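Local coordinates for protein chitinase (Thermococcus chitonophagus, PDB 5XSW) that probably cleaves chitin as an endochitinase, and here holds a glycan in a pocket of the helical domain that follows a small beta domain, at residues Y3-E8 with Y96-F100; G30-I35 with G74-L78; H103-G107 with I469-T473; F414-I419 with H463-P467. All coordinates share one frame; numbering follows the deposited sequence.

Contact 1: residues Y3-E8 with Y96-F100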
loop_
_atom_site.group_PDB
_atom_site.type_symbol
_atom_site.label_atom_id
_atom_site.label_comp_id
_atom_site.label_asym_id
_atom_site.label_seq_id
_atom_site.Cartn_x
_atom_site.Cartn_y
_atom_site.Cartn_z
ATOM N N TYR A 3 -15.570 -22.877 26.199
ATOM C CA TYR A 3 -14.969 -24.210 26.219
ATOM C C TYR A 3 -15.730 -25.116 27.203
ATOM O O TYR A 3 -16.448 -24.644 28.075
ATOM C CB TYR A 3 -13.474 -24.173 26.571
ATOM C CG TYR A 3 -13.146 -23.707 27.973
ATOM C CD1 TYR A 3 -12.991 -22.350 28.246
ATOM C CD2 TYR A 3 -12.940 -24.630 29.024
ATOM C CE1 TYR A 3 -12.689 -21.887 29.512
ATOM C CE2 TYR A 3 -12.625 -24.175 30.325
ATOM C CZ TYR A 3 -12.511 -22.799 30.560
ATOM O OH TYR A 3 -12.201 -22.289 31.812
ATOM N N ARG A 4 -15.622 -26.409 26.987
ATOM C CA ARG A 4 -16.494 -27.367 27.657
ATOM C C ARG A 4 -15.736 -28.667 27.816
ATOM O O ARG A 4 -15.036 -29.083 26.894
ATOM C CB ARG A 4 -17.760 -27.608 26.831
ATOM C CG ARG A 4 -19.029 -27.552 27.640
ATOM C CD ARG A 4 -20.232 -27.905 26.767
ATOM N NE ARG A 4 -19.939 -29.045 25.899
ATOM C CZ ARG A 4 -20.114 -30.321 26.249
ATOM N NH1 ARG A 4 -20.585 -30.628 27.465
ATOM N NH2 ARG A 4 -19.807 -31.291 25.384
ATOM N N ILE A 5 -15.842 -29.313 28.981
ATOM C CA ILE A 5 -15.382 -30.690 29.083
ATOM C C ILE A 5 -16.302 -31.585 28.251
ATOM O O ILE A 5 -17.484 -31.658 28.533
ATOM C CB ILE A 5 -15.415 -31.203 30.555
ATOM C CG1 ILE A 5 -14.494 -30.360 31.439
ATOM C CG2 ILE A 5 -15.151 -32.711 30.596
ATOM C CD1 ILE A 5 -13.072 -30.533 31.162
ATOM N N VAL A 6 -15.790 -32.273 27.240
ATOM C CA VAL A 6 -16.688 -33.141 26.476
ATOM C C VAL A 6 -16.890 -34.467 27.249
ATOM O O VAL A 6 -18.001 -34.999 27.376
ATOM C CB VAL A 6 -16.144 -33.442 25.092
ATOM C CG1 VAL A 6 -16.934 -34.589 24.453
ATOM C CG2 VAL A 6 -16.193 -32.174 24.230
ATOM N N SER A 7 -15.790 -34.964 27.785
ATOM C CA SER A 7 -15.817 -36.186 28.560
ATOM C C SER A 7 -14.561 -36.327 29.390
ATOM O O SER A 7 -13.491 -35.838 29.009
ATOM C CB SER A 7 -15.966 -37.385 27.617
ATOM O OG SER A 7 -14.796 -37.530 26.829
ATOM N N GLU A 8 -14.698 -36.999 30.536
ATOM C CA GLU A 8 -13.545 -37.469 31.282
ATOM C C GLU A 8 -13.745 -38.980 31.449
ATOM O O GLU A 8 -14.683 -39.406 32.123
ATOM C CB GLU A 8 -13.387 -36.762 32.639
ATOM C CG GLU A 8 -12.165 -37.364 33.439
ATOM C CD GLU A 8 -11.752 -36.582 34.675
ATOM O OE1 GLU A 8 -12.392 -35.553 34.997
ATOM O OE2 GLU A 8 -10.778 -37.005 35.346
ATOM N N TYR A 96 -7.113 -30.096 34.284
ATOM C CA TYR A 96 -8.098 -29.544 33.334
ATOM C C TYR A 96 -7.602 -28.214 32.686
ATOM O O TYR A 96 -7.158 -27.301 33.395
ATOM C CB TYR A 96 -9.447 -29.306 34.014
ATOM C CG TYR A 96 -9.992 -30.542 34.688
ATOM C CD1 TYR A 96 -10.517 -31.580 33.946
ATOM C CD2 TYR A 96 -9.963 -30.673 36.079
ATOM C CE1 TYR A 96 -11.006 -32.732 34.556
ATOM C CE2 TYR A 96 -10.462 -31.815 36.699
ATOM C CZ TYR A 96 -10.973 -32.841 35.935
ATOM O OH TYR A 96 -11.463 -33.981 36.527
ATOM N N PRO A 97 -7.669 -28.128 31.347
ATOM C CA PRO A 97 -7.308 -26.889 30.607
ATOM C C PRO A 97 -7.971 -25.679 31.237
ATOM O O PRO A 97 -9.185 -25.658 31.365
ATOM C CB PRO A 97 -7.863 -27.155 29.194
ATOM C CG PRO A 97 -7.684 -28.665 29.028
ATOM C CD PRO A 97 -8.022 -29.235 30.434
ATOM N N HIS A 98 -7.184 -24.710 31.682
ATOM C CA HIS A 98 -7.757 -23.552 32.364
ATOM C C HIS A 98 -6.953 -22.292 32.002
ATOM O O HIS A 98 -5.872 -22.374 31.402
ATOM C CB HIS A 98 -7.748 -23.741 33.912
ATOM C CG HIS A 98 -6.385 -24.023 34.448
ATOM N ND1 HIS A 98 -5.812 -25.275 34.371
ATOM C CD2 HIS A 98 -5.478 -23.228 35.068
ATOM C CE1 HIS A 98 -4.592 -25.233 34.887
ATOM N NE2 HIS A 98 -4.371 -24.006 35.328
ATOM N N ASN A 99 -7.456 -21.145 32.447
ATOM C CA ASN A 99 -6.832 -19.870 32.152
ATOM C C ASN A 99 -6.571 -19.691 30.624
ATOM O O ASN A 99 -5.455 -19.380 30.204
ATOM C CB ASN A 99 -5.522 -19.722 32.892
ATOM C CG ASN A 99 -5.086 -18.288 32.953
ATOM O OD1 ASN A 99 -5.924 -17.355 32.860
ATOM N ND2 ASN A 99 -3.784 -18.078 33.074
ATOM N N PHE A 100 -7.592 -19.980 29.837
ATOM C CA PHE A 100 -7.561 -19.789 28.391
ATOM C C PHE A 100 -7.381 -18.306 28.127
ATOM O O PHE A 100 -8.084 -17.510 28.734
ATOM C CB PHE A 100 -8.859 -20.273 27.750
ATOM C CG PHE A 100 -8.880 -21.740 27.504
ATOM C CD1 PHE A 100 -8.362 -22.265 26.332
ATOM C CD2 PHE A 100 -9.395 -22.607 28.462
ATOM C CE1 PHE A 100 -8.376 -23.626 26.094
ATOM C CE2 PHE A 100 -9.417 -23.983 28.223
ATOM C CZ PHE A 100 -8.903 -24.492 27.051
#
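The Tyr3 ring carries Phe100 over one face: CD2 of Phe100 stands near the centre of that face, 3.5 Å from Tyr3 CE1. Their planes meet obliquely, at 38°. The Tyr96 ring is approached differently, with Glu8 OE1 at its edge, in the plane. The two segments belong to different antiparallel sheets of the N-terminal beta domain, in what is probably a beta-sandwich arrangement, and side chains bridge them. Strand 3-9 is outermost in its sheet, and strand 98-104 pairs with strand 32-41 in the other. Because the nearest CA atoms, those of Ile5 and Tyr96, are still 8.5 Å apart, long side chains suit the task. Tyr3 reaches over Phe100 with its CG held between the backbone N and the carbonyl carbon (chi1 66°), while Phe100 also meets the ring of Phe40. Ile5, lying on Val15 of the adjacent strand, sends CD1 to within 3.9 Å of Tyr96 CD1, and the two side chains cross at about a right angle. At the polar end Glu8 is fully extended and reaches the Tyr96 hydroxyl, but the modelled OE1 to OH separation is too short to be trusted in detail. Lys90 completes the polar cluster: its ammonium makes a salt bridge to Glu8 OE2 and a hydrogen bond to Tyr96 OH. The entry into strand 98-104 is pinned by His98, whose ND1 gives a hydrogen bond of 2.6 Å to Tyr96 O, an acceptor in the imidazole plane, almost straight at 172°.

Contact 2: residues G30-I35 with G74-L78; sequences GWCFDI and GIFHL
Gly74 enters the pairing through its carbonyl O, which takes a hydrogen bond of 2.8 Å from Ile35 N; having no side chain, the residue does not crowd Ile35 O. At Ile75 the methyl CG2 rests 3.6 Å from Cys32 SG, and the Ile75 and Asp34 side chains lie side by side, CG2 near OD1. Phe76 then forms an antiparallel hydrogen-bonded pair with Phe33: Phe33 N gives to Phe76 O at 3.0 Å, and Phe76 N to Phe33 O at 2.9 Å. With CG swung beside its own N (chi1 -72°), the Phe76 ring brings CE1 within 3.6 Å of Ile35 CD1. His77 is enclosed on two sides. Its edge points at the six-membered ring of Trp31 in an offset edge-to-face pair, planes at 85°, while Cys32 SG sits over its face, 3.8 Å from the ring centroid. Imidazole suits this place, for ND1 shares a water with Trp31 O and Leu78 N, and NE2 is hydrogen-bonded to Asp475. Leu78 ends the run, tucking CD2 3.8 Å from Trp31 O. This antiparallel pairing of strands 32-41 and 75-77, which are not consecutive in the chain, lies in the N-terminal beta domain where it meets the helical domain: Asp34 and Ile75 face Tyr478 of helix 475-482, whereas on the Phe33 and Phe76 side lies strand 12-21, with Asn21 against Phe33 and Leu19 against Phe76.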
loop_
_atom_site.group_PDB
_atom_site.type_symbol
_atom_site.label_atom_id
_atom_site.label_comp_id
_atom_site.label_asym_id
_atom_site.label_seq_id
_atom_site.Cartn_x
_atom_site.Cartn_y
_atom_site.Cartn_z
ATOM N N GLY A 30 -14.700 -4.966 16.179
ATOM C CA GLY A 30 -15.016 -6.378 16.049
ATOM C C GLY A 30 -15.334 -6.812 14.634
ATOM O O GLY A 30 -16.052 -7.804 14.426
ATOM N N TRP A 31 -14.793 -6.099 13.642
ATOM C CA TRP A 31 -15.108 -6.433 12.250
ATOM C C TRP A 31 -14.297 -7.641 11.841
ATOM O O TRP A 31 -14.724 -8.484 11.031
ATOM C CB TRP A 31 -14.827 -5.225 11.337
ATOM C CG TRP A 31 -15.038 -5.476 9.863
ATOM C CD1 TRP A 31 -16.225 -5.377 9.166
ATOM C CD2 TRP A 31 -14.038 -5.866 8.900
ATOM N NE1 TRP A 31 -16.013 -5.701 7.842
ATOM C CE2 TRP A 31 -14.687 -5.997 7.655
ATOM C CE3 TRP A 31 -12.668 -6.142 8.978
ATOM C CZ2 TRP A 31 -14.011 -6.363 6.502
ATOM C CZ3 TRP A 31 -11.998 -6.525 7.828
ATOM C CH2 TRP A 31 -12.682 -6.634 6.603
ATOM N N CYS A 32 -13.091 -7.714 12.401
ATOM C CA CYS A 32 -12.201 -8.840 12.214
ATOM C C CYS A 32 -11.358 -8.968 13.499
ATOM O O CYS A 32 -10.932 -7.947 14.102
ATOM C CB CYS A 32 -11.258 -8.647 10.998
ATOM S SG CYS A 32 -10.451 -10.099 10.489
ATOM N N PHE A 33 -11.129 -10.208 13.905
ATOM C CA PHE A 33 -10.150 -10.507 14.969
ATOM C C PHE A 33 -9.005 -11.262 14.378
ATOM O O PHE A 33 -9.194 -12.296 13.730
ATOM C CB PHE A 33 -10.809 -11.339 16.130
ATOM C CG PHE A 33 -11.948 -10.633 16.783
ATOM C CD1 PHE A 33 -11.720 -9.606 17.693
ATOM C CD2 PHE A 33 -13.253 -10.970 16.485
ATOM C CE1 PHE A 33 -12.788 -8.939 18.307
ATOM C CE2 PHE A 33 -14.332 -10.296 17.074
ATOM C CZ PHE A 33 -14.104 -9.275 17.974
ATOM N N ASP A 34 -7.791 -10.782 14.603
ATOM C CA ASP A 34 -6.614 -11.491 14.156
ATOM C C ASP A 34 -5.953 -12.125 15.393
ATOM O O ASP A 34 -5.509 -11.397 16.277
ATOM C CB ASP A 34 -5.597 -10.559 13.477
ATOM C CG ASP A 34 -6.034 -10.119 12.073
ATOM O OD1 ASP A 34 -7.128 -10.529 11.647
ATOM O OD2 ASP A 34 -5.253 -9.367 11.443
ATOM N N ILE A 35 -5.887 -13.449 15.423
ATOM C CA ILE A 35 -5.355 -14.153 16.621
ATOM C C ILE A 35 -3.928 -14.582 16.436
ATOM O O ILE A 35 -3.613 -15.370 15.544
ATOM C CB ILE A 35 -6.270 -15.360 16.945
ATOM C CG1 ILE A 35 -7.668 -14.791 17.307
ATOM C CG2 ILE A 35 -5.653 -16.182 18.101
ATOM C CD1 ILE A 35 -8.649 -15.816 17.766
ATOM N N GLY A 74 -6.008 -18.201 11.645
ATOM C CA GLY A 74 -6.054 -17.215 12.703
ATOM C C GLY A 74 -6.882 -15.962 12.461
ATOM O O GLY A 74 -6.933 -15.075 13.340
ATOM N N ILE A 75 -7.531 -15.862 11.287
ATOM C CA ILE A 75 -8.279 -14.646 10.937
ATOM C C ILE A 75 -9.757 -14.877 11.074
ATOM O O ILE A 75 -10.283 -15.805 10.473
ATOM C CB ILE A 75 -7.966 -14.170 9.422
ATOM C CG1 ILE A 75 -6.465 -13.878 9.242
ATOM C CG2 ILE A 75 -8.839 -13.001 9.046
ATOM C CD1 ILE A 75 -5.972 -14.025 7.776
ATOM N N PHE A 76 -10.437 -14.034 11.831
ATOM C CA PHE A 76 -11.856 -14.232 12.137
ATOM C C PHE A 76 -12.705 -13.059 11.693
ATOM O O PHE A 76 -12.936 -12.113 12.449
ATOM C CB PHE A 76 -12.080 -14.428 13.641
ATOM C CG PHE A 76 -11.600 -15.773 14.133
ATOM C CD1 PHE A 76 -10.247 -16.012 14.298
ATOM C CD2 PHE A 76 -12.507 -16.801 14.365
ATOM C CE1 PHE A 76 -9.767 -17.274 14.714
ATOM C CE2 PHE A 76 -12.051 -18.087 14.826
ATOM C CZ PHE A 76 -10.675 -18.309 14.987
ATOM N N HIS A 77 -13.177 -13.129 10.453
ATOM C CA HIS A 77 -14.111 -12.155 9.921
ATOM C C HIS A 77 -15.483 -12.372 10.538
ATOM O O HIS A 77 -15.690 -13.305 11.302
ATOM C CB HIS A 77 -14.162 -12.298 8.385
ATOM C CG HIS A 77 -12.972 -11.697 7.702
ATOM N ND1 HIS A 77 -12.797 -10.332 7.614
ATOM C CD2 HIS A 77 -11.888 -12.259 7.115
ATOM C CE1 HIS A 77 -11.645 -10.076 7.013
ATOM N NE2 HIS A 77 -11.084 -11.226 6.680
ATOM N N LEU A 78 -16.415 -11.502 10.207
ATOM C CA LEU A 78 -17.776 -11.579 10.695
ATOM C C LEU A 78 -18.325 -12.986 10.540
ATOM O O LEU A 78 -18.037 -13.676 9.540
ATOM C CB LEU A 78 -18.662 -10.584 9.959
ATOM C CG LEU A 78 -18.415 -9.079 10.079
ATOM C CD1 LEU A 78 -19.414 -8.314 9.163
ATOM C CD2 LEU A 78 -18.530 -8.569 11.512
HETATM O O HOH W 1 -15.206 -9.273 8.450
#

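Contact 3: residues H103-G107 with I469-T473; sequences HYLRG and IPRPT. With GOL (glycerol), chain K.
A glycerol hydroxyl, O2, joins Arg106 to Ile469. Arg106 NH2 donates to it at 2.9 Å and NH1 more loosely at 3.2 Å, so the oxygen lies at the guanidinium edge, in its plane; O2 in turn gives a hydrogen bond of 2.8 Å to Ile469 O. Ile469 N holds the glycerol's O3 as well, and the CG2 methyl of Ile469 fills in beside NH2. The glycerol probably came from the crystallisation liquor, but the protein supplies its own partner for the arginine: NE forms a salt bridge to Glu305 of helix 288-311. Chi1 (-156°) sets Arg106 CG anti to the backbone N, 4.0 Å from Arg471 CG and against the ring of Pro472; the bend at chi2 (-90°) then redirects the rest of the chain. Here the end of strand 98-104, the last of the beta domain, meets the loop between helices 449-461 and 475-482 of the helical domain. Leu105, just past the strand's end, is the centre of an inverse gamma turn. Its carbonyl O is gripped by Trp477 NE1 and by a water, which donates to Leu105 O at 3.0 Å and to Pro472 O at 2.7 Å. Tyr104 offers a ring face to Arg471. The guanidinium lies flat on it in a cation-pi stack, CZ 4.3 Å from the ring centroid and the planes 21° apart, an arrangement well served by an arginine whose long chain bends at chi3 to lay the charge over the ring. The two guanidinium groups stand nearly perpendicular, with Arg471 NH2 hydrogen-bonded to O1 of a second glycerol.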
loop_
_atom_site.group_PDB
_atom_site.type_symbol
_atom_site.label_atom_id
_atom_site.label_comp_id
_atom_site.label_asym_id
_atom_site.label_seq_id
_atom_site.Cartn_x
_atom_site.Cartn_y
_atom_site.Cartn_z
ATOM N N HIS A 103 -4.797 -14.360 22.470
ATOM C CA HIS A 103 -3.879 -13.242 22.313
ATOM C C HIS A 103 -4.022 -12.649 20.881
ATOM O O HIS A 103 -3.736 -13.346 19.902
ATOM C CB HIS A 103 -2.458 -13.692 22.546
ATOM C CG HIS A 103 -2.259 -14.334 23.896
ATOM N ND1 HIS A 103 -2.019 -13.597 25.037
ATOM C CD2 HIS A 103 -2.311 -15.635 24.285
ATOM C CE1 HIS A 103 -1.877 -14.421 26.071
ATOM N NE2 HIS A 103 -2.044 -15.663 25.640
ATOM N N TYR A 104 -4.492 -11.425 20.791
ATOM C CA TYR A 104 -4.652 -10.790 19.459
ATOM C C TYR A 104 -3.301 -10.422 18.898
ATOM O O TYR A 104 -2.290 -10.252 19.635
ATOM C CB TYR A 104 -5.495 -9.535 19.533
ATOM C CG TYR A 104 -6.871 -9.791 19.997
ATOM C CD1 TYR A 104 -7.711 -10.637 19.282
ATOM C CD2 TYR A 104 -7.330 -9.218 21.179
ATOM C CE1 TYR A 104 -8.990 -10.883 19.721
ATOM C CE2 TYR A 104 -8.613 -9.457 21.629
ATOM C CZ TYR A 104 -9.433 -10.289 20.893
ATOM O OH TYR A 104 -10.698 -10.541 21.331
ATOM N N LEU A 105 -3.262 -10.223 17.589
ATOM C CA LEU A 105 -2.002 -9.841 16.969
ATOM C C LEU A 105 -1.844 -8.317 17.130
ATOM O O LEU A 105 -2.140 -7.528 16.217
ATOM C CB LEU A 105 -2.022 -10.270 15.493
ATOM C CG LEU A 105 -0.757 -10.117 14.697
ATOM C CD1 LEU A 105 0.408 -10.878 15.323
ATOM C CD2 LEU A 105 -1.109 -10.653 13.307
ATOM N N ARG A 106 -1.369 -7.905 18.292
ATOM C CA ARG A 106 -1.427 -6.510 18.749
ATOM C C ARG A 106 -0.712 -6.504 20.099
ATOM O O ARG A 106 -1.007 -7.394 20.901
ATOM C CB ARG A 106 -2.857 -6.060 18.888
ATOM C CG ARG A 106 -3.063 -4.537 18.777
ATOM C CD ARG A 106 -2.976 -3.794 20.105
ATOM N NE ARG A 106 -3.165 -2.341 19.932
ATOM C CZ ARG A 106 -4.116 -1.616 20.522
ATOM N NH1 ARG A 106 -4.961 -2.177 21.404
ATOM N NH2 ARG A 106 -4.171 -0.292 20.292
ATOM N N GLY A 107 0.229 -5.579 20.334
ATOM C CA GLY A 107 1.032 -5.625 21.554
ATOM C C GLY A 107 0.131 -5.298 22.710
ATOM O O GLY A 107 -0.455 -4.220 22.754
ATOM N N ILE A 469 -8.986 3.881 20.514
ATOM C CA ILE A 469 -8.024 3.398 19.509
ATOM C C ILE A 469 -8.293 1.940 19.199
ATOM O O ILE A 469 -8.153 1.077 20.083
ATOM C CB ILE A 469 -6.579 3.603 20.010
ATOM C CG1 ILE A 469 -6.378 5.083 20.367
ATOM C CG2 ILE A 469 -5.538 3.053 18.993
ATOM C CD1 ILE A 469 -4.988 5.382 20.980
ATOM N N PRO A 470 -8.715 1.642 17.952
ATOM C CA PRO A 470 -9.066 0.269 17.588
ATOM C C PRO A 470 -7.806 -0.524 17.269
ATOM O O PRO A 470 -6.776 0.101 16.978
ATOM C CB PRO A 470 -9.969 0.453 16.336
ATOM C CG PRO A 470 -9.371 1.676 15.667
ATOM C CD PRO A 470 -8.897 2.590 16.820
ATOM N N ARG A 471 -7.863 -1.852 17.319
ATOM C CA ARG A 471 -6.740 -2.670 16.844
ATOM C C ARG A 471 -6.634 -2.632 15.305
ATOM O O ARG A 471 -7.666 -2.667 14.625
ATOM C CB ARG A 471 -6.896 -4.137 17.261
ATOM C CG ARG A 471 -7.096 -4.342 18.791
ATOM C CD ARG A 471 -7.185 -5.869 19.126
ATOM N NE ARG A 471 -8.524 -6.242 18.768
ATOM C CZ ARG A 471 -9.568 -6.093 19.562
ATOM N NH1 ARG A 471 -9.404 -5.695 20.813
ATOM N NH2 ARG A 471 -10.768 -6.377 19.108
ATOM N N PRO A 472 -5.404 -2.570 14.782
ATOM C CA PRO A 472 -5.179 -2.912 13.373
ATOM C C PRO A 472 -5.609 -4.354 13.187
ATOM O O PRO A 472 -5.411 -5.187 14.097
ATOM C CB PRO A 472 -3.654 -2.761 13.184
ATOM C CG PRO A 472 -3.083 -2.940 14.649
ATOM C CD PRO A 472 -4.147 -2.359 15.530
ATOM N N THR A 473 -6.197 -4.675 12.039
ATOM C CA THR A 473 -6.753 -6.013 11.880
ATOM C C THR A 473 -6.964 -6.361 10.399
ATOM O O THR A 473 -6.643 -5.534 9.533
ATOM C CB THR A 473 -8.100 -6.126 12.684
ATOM O OG1 THR A 473 -8.535 -7.491 12.726
ATOM C CG2 THR A 473 -9.189 -5.237 12.083
HETATM C C1 GOL K . -5.303 0.549 24.338
HETATM O O1 GOL K . -5.971 -0.712 24.398
HETATM C C2 GOL K . -5.955 1.417 23.271
HETATM O O2 GOL K . -6.280 0.624 22.130
HETATM C C3 GOL K . -7.196 2.059 23.876
HETATM O O3 GOL K . -7.761 3.045 23.023
HETATM O O HOH W 2 -5.076 -7.543 15.397
#

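Contact 4: residues F414-I419 with H463-P467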
loop_
_atom_site.group_PDB
_atom_site.type_symbol
_atom_site.label_atom_id
_atom_site.label_comp_id
_atom_site.label_asym_id
_atom_site.label_seq_id
_atom_site.Cartn_x
_atom_site.Cartn_y
_atom_site.Cartn_z
ATOM N N PHE A 414 -14.537 6.781 10.474
ATOM C CA PHE A 414 -15.514 5.803 10.988
ATOM C C PHE A 414 -16.291 5.216 9.843
ATOM O O PHE A 414 -16.329 5.746 8.720
ATOM C CB PHE A 414 -16.483 6.396 12.024
ATOM C CG PHE A 414 -15.803 6.988 13.223
ATOM C CD1 PHE A 414 -15.343 6.178 14.236
ATOM C CD2 PHE A 414 -15.663 8.365 13.346
ATOM C CE1 PHE A 414 -14.707 6.732 15.377
ATOM C CE2 PHE A 414 -15.040 8.936 14.451
ATOM C CZ PHE A 414 -14.556 8.115 15.478
ATOM N N ARG A 415 -16.907 4.103 10.157
ATOM C CA ARG A 415 -17.645 3.253 9.228
ATOM C C ARG A 415 -19.093 3.301 9.717
ATOM O O ARG A 415 -19.335 3.507 10.906
ATOM C CB ARG A 415 -16.982 1.851 9.264
ATOM C CG ARG A 415 -17.483 0.738 8.446
ATOM C CD ARG A 415 -16.513 -0.453 8.536
ATOM N NE ARG A 415 -15.278 -0.152 7.805
ATOM C CZ ARG A 415 -14.956 -0.650 6.621
ATOM N NH1 ARG A 415 -15.758 -1.528 6.015
ATOM N NH2 ARG A 415 -13.822 -0.261 6.041
ATOM N N PRO A 416 -20.072 3.159 8.814
ATOM C CA PRO A 416 -21.459 3.096 9.270
ATOM C C PRO A 416 -21.668 2.018 10.325
ATOM O O PRO A 416 -21.230 0.888 10.123
ATOM C CB PRO A 416 -22.233 2.741 7.991
ATOM C CG PRO A 416 -21.387 3.271 6.895
ATOM C CD PRO A 416 -19.975 3.039 7.349
ATOM N N GLY A 417 -22.352 2.364 11.407
ATOM C CA GLY A 417 -22.625 1.403 12.455
ATOM C C GLY A 417 -21.774 1.654 13.675
ATOM O O GLY A 417 -21.977 1.042 14.723
ATOM N N ALA A 418 -20.781 2.531 13.552
ATOM C CA ALA A 418 -19.927 2.776 14.699
ATOM C C ALA A 418 -20.599 3.755 15.630
ATOM O O ALA A 418 -20.568 3.592 16.837
ATOM C CB ALA A 418 -18.545 3.305 14.270
ATOM N N ILE A 419 -21.139 4.826 15.065
ATOM C CA ILE A 419 -21.810 5.844 15.847
ATOM C C ILE A 419 -23.139 6.130 15.126
ATOM O O ILE A 419 -23.129 6.531 13.957
ATOM C CB ILE A 419 -20.980 7.143 15.955
ATOM C CG1 ILE A 419 -19.540 6.852 16.418
ATOM C CG2 ILE A 419 -21.700 8.176 16.869
ATOM C CD1 ILE A 419 -18.641 8.098 16.494
ATOM N N HIS A 463 -18.634 10.496 23.600
ATOM C CA HIS A 463 -19.621 9.763 22.823
ATOM C C HIS A 463 -19.057 8.771 21.813
ATOM O O HIS A 463 -19.781 8.133 21.118
ATOM C CB HIS A 463 -20.576 10.708 22.113
ATOM C CG HIS A 463 -21.311 11.623 23.024
ATOM N ND1 HIS A 463 -22.641 11.465 23.315
ATOM C CD2 HIS A 463 -20.902 12.701 23.715
ATOM C CE1 HIS A 463 -23.018 12.409 24.145
ATOM N NE2 HIS A 463 -21.981 13.172 24.404
ATOM N N TRP A 464 -17.712 8.632 21.728
ATOM C CA TRP A 464 -17.117 7.728 20.740
ATOM C C TRP A 464 -17.011 6.288 21.265
ATOM O O TRP A 464 -16.876 6.064 22.464
ATOM C CB TRP A 464 -15.736 8.265 20.326
ATOM C CG TRP A 464 -15.776 9.525 19.481
ATOM C CD1 TRP A 464 -16.820 10.398 19.335
ATOM C CD2 TRP A 464 -14.701 10.054 18.684
ATOM N NE1 TRP A 464 -16.462 11.439 18.508
ATOM C CE2 TRP A 464 -15.166 11.243 18.087
ATOM C CE3 TRP A 464 -13.377 9.634 18.426
ATOM C CZ2 TRP A 464 -14.363 12.025 17.235
ATOM C CZ3 TRP A 464 -12.583 10.405 17.584
ATOM C CH2 TRP A 464 -13.074 11.593 17.007
ATOM N N PRO A 465 -17.063 5.296 20.368
ATOM C CA PRO A 465 -16.917 3.902 20.805
ATOM C C PRO A 465 -15.614 3.687 21.591
ATOM O O PRO A 465 -14.598 4.333 21.282
ATOM C CB PRO A 465 -16.872 3.110 19.496
ATOM C CG PRO A 465 -17.229 4.043 18.431
ATOM C CD PRO A 465 -17.066 5.438 18.904
ATOM N N GLU A 466 -15.668 2.816 22.601
ATOM C CA GLU A 466 -14.518 2.449 23.417
ATOM C C GLU A 466 -14.077 1.041 23.045
ATOM O O GLU A 466 -14.913 0.216 22.664
ATOM C CB GLU A 466 -14.871 2.535 24.909
ATOM C CG GLU A 466 -15.141 3.966 25.397
ATOM C CD GLU A 466 -13.861 4.687 25.774
ATOM O OE1 GLU A 466 -12.765 4.168 25.461
ATOM O OE2 GLU A 466 -13.939 5.752 26.429
ATOM N N PRO A 467 -12.766 0.763 23.101
ATOM C CA PRO A 467 -11.692 1.728 23.363
ATOM C C PRO A 467 -11.532 2.697 22.142
ATOM O O PRO A 467 -11.872 2.298 21.021
ATOM C CB PRO A 467 -10.472 0.825 23.544
ATOM C CG PRO A 467 -10.743 -0.297 22.600
ATOM C CD PRO A 467 -12.227 -0.538 22.663
#
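Pro465 and Phe414 bury the most surface in this contact, followed equally by Trp464 and Ile419; together they make an apolar joint between two interhelical loops of the helical domain. One loop, between helices 399-412 and 421-439, makes a type II beta turn from Arg415 to Ala418; the other follows helix 449-461. Phe414 and Trp464 form a T-shaped pair: the Phe414 edge points at the indole face, its CZ reaching Trp464 CE3 at 3.5 Å, with the planes at 84°. With CG beside its own N, a chi1 of -58° carries the far edge of the Phe414 ring to the indole face. Trp464 suits the place because its broad face also receives Ile419, whose CD1 comes within 4.1 Å of Trp464 CD1. That same methyl lies over the face of the Phe414 ring, and so fills the angle between the two aromatics. Trp198 extends the cluster, its ring meeting Phe414 and making an edge-to-face pair with Trp464; Met427 of helix 421-439 also packs on the indole. Pro465, a compact and rigid ring, fits against the turn's exit: its CD rests 3.8 Å from Ile419 CG1, the two side chains crossing at about a right angle. Gly417 carries the positive phi needed at the third position of the turn. The turn is closed by Ala418 N bonding to Arg415 O at 3.2 Å, and just beyond it Ala418 O lies 3.7 Å from Pro465 CG.

How the contacts relate
The four contacts run from the tip of the beta domain into the helical domain. Contacts 1 and 3 both use strand 98-104, with centres 27 Å apart, while contact 2 adds its neighbour, strand 32-41. Contacts 2 and 3 are the closest couple, centres 10 Å apart, and they touch: Asp34 O is 2.9 Å from Leu105 N, and Phe33 packs on Arg471. Contact 4 has its centre 17 Å from that of contact 3 and joins it directly through the chain at 467-469. The glycan pocket residues, among them Glu213, Trp215 and His374, belong to none of the contacts but lie in the sequence that contact 3 spans.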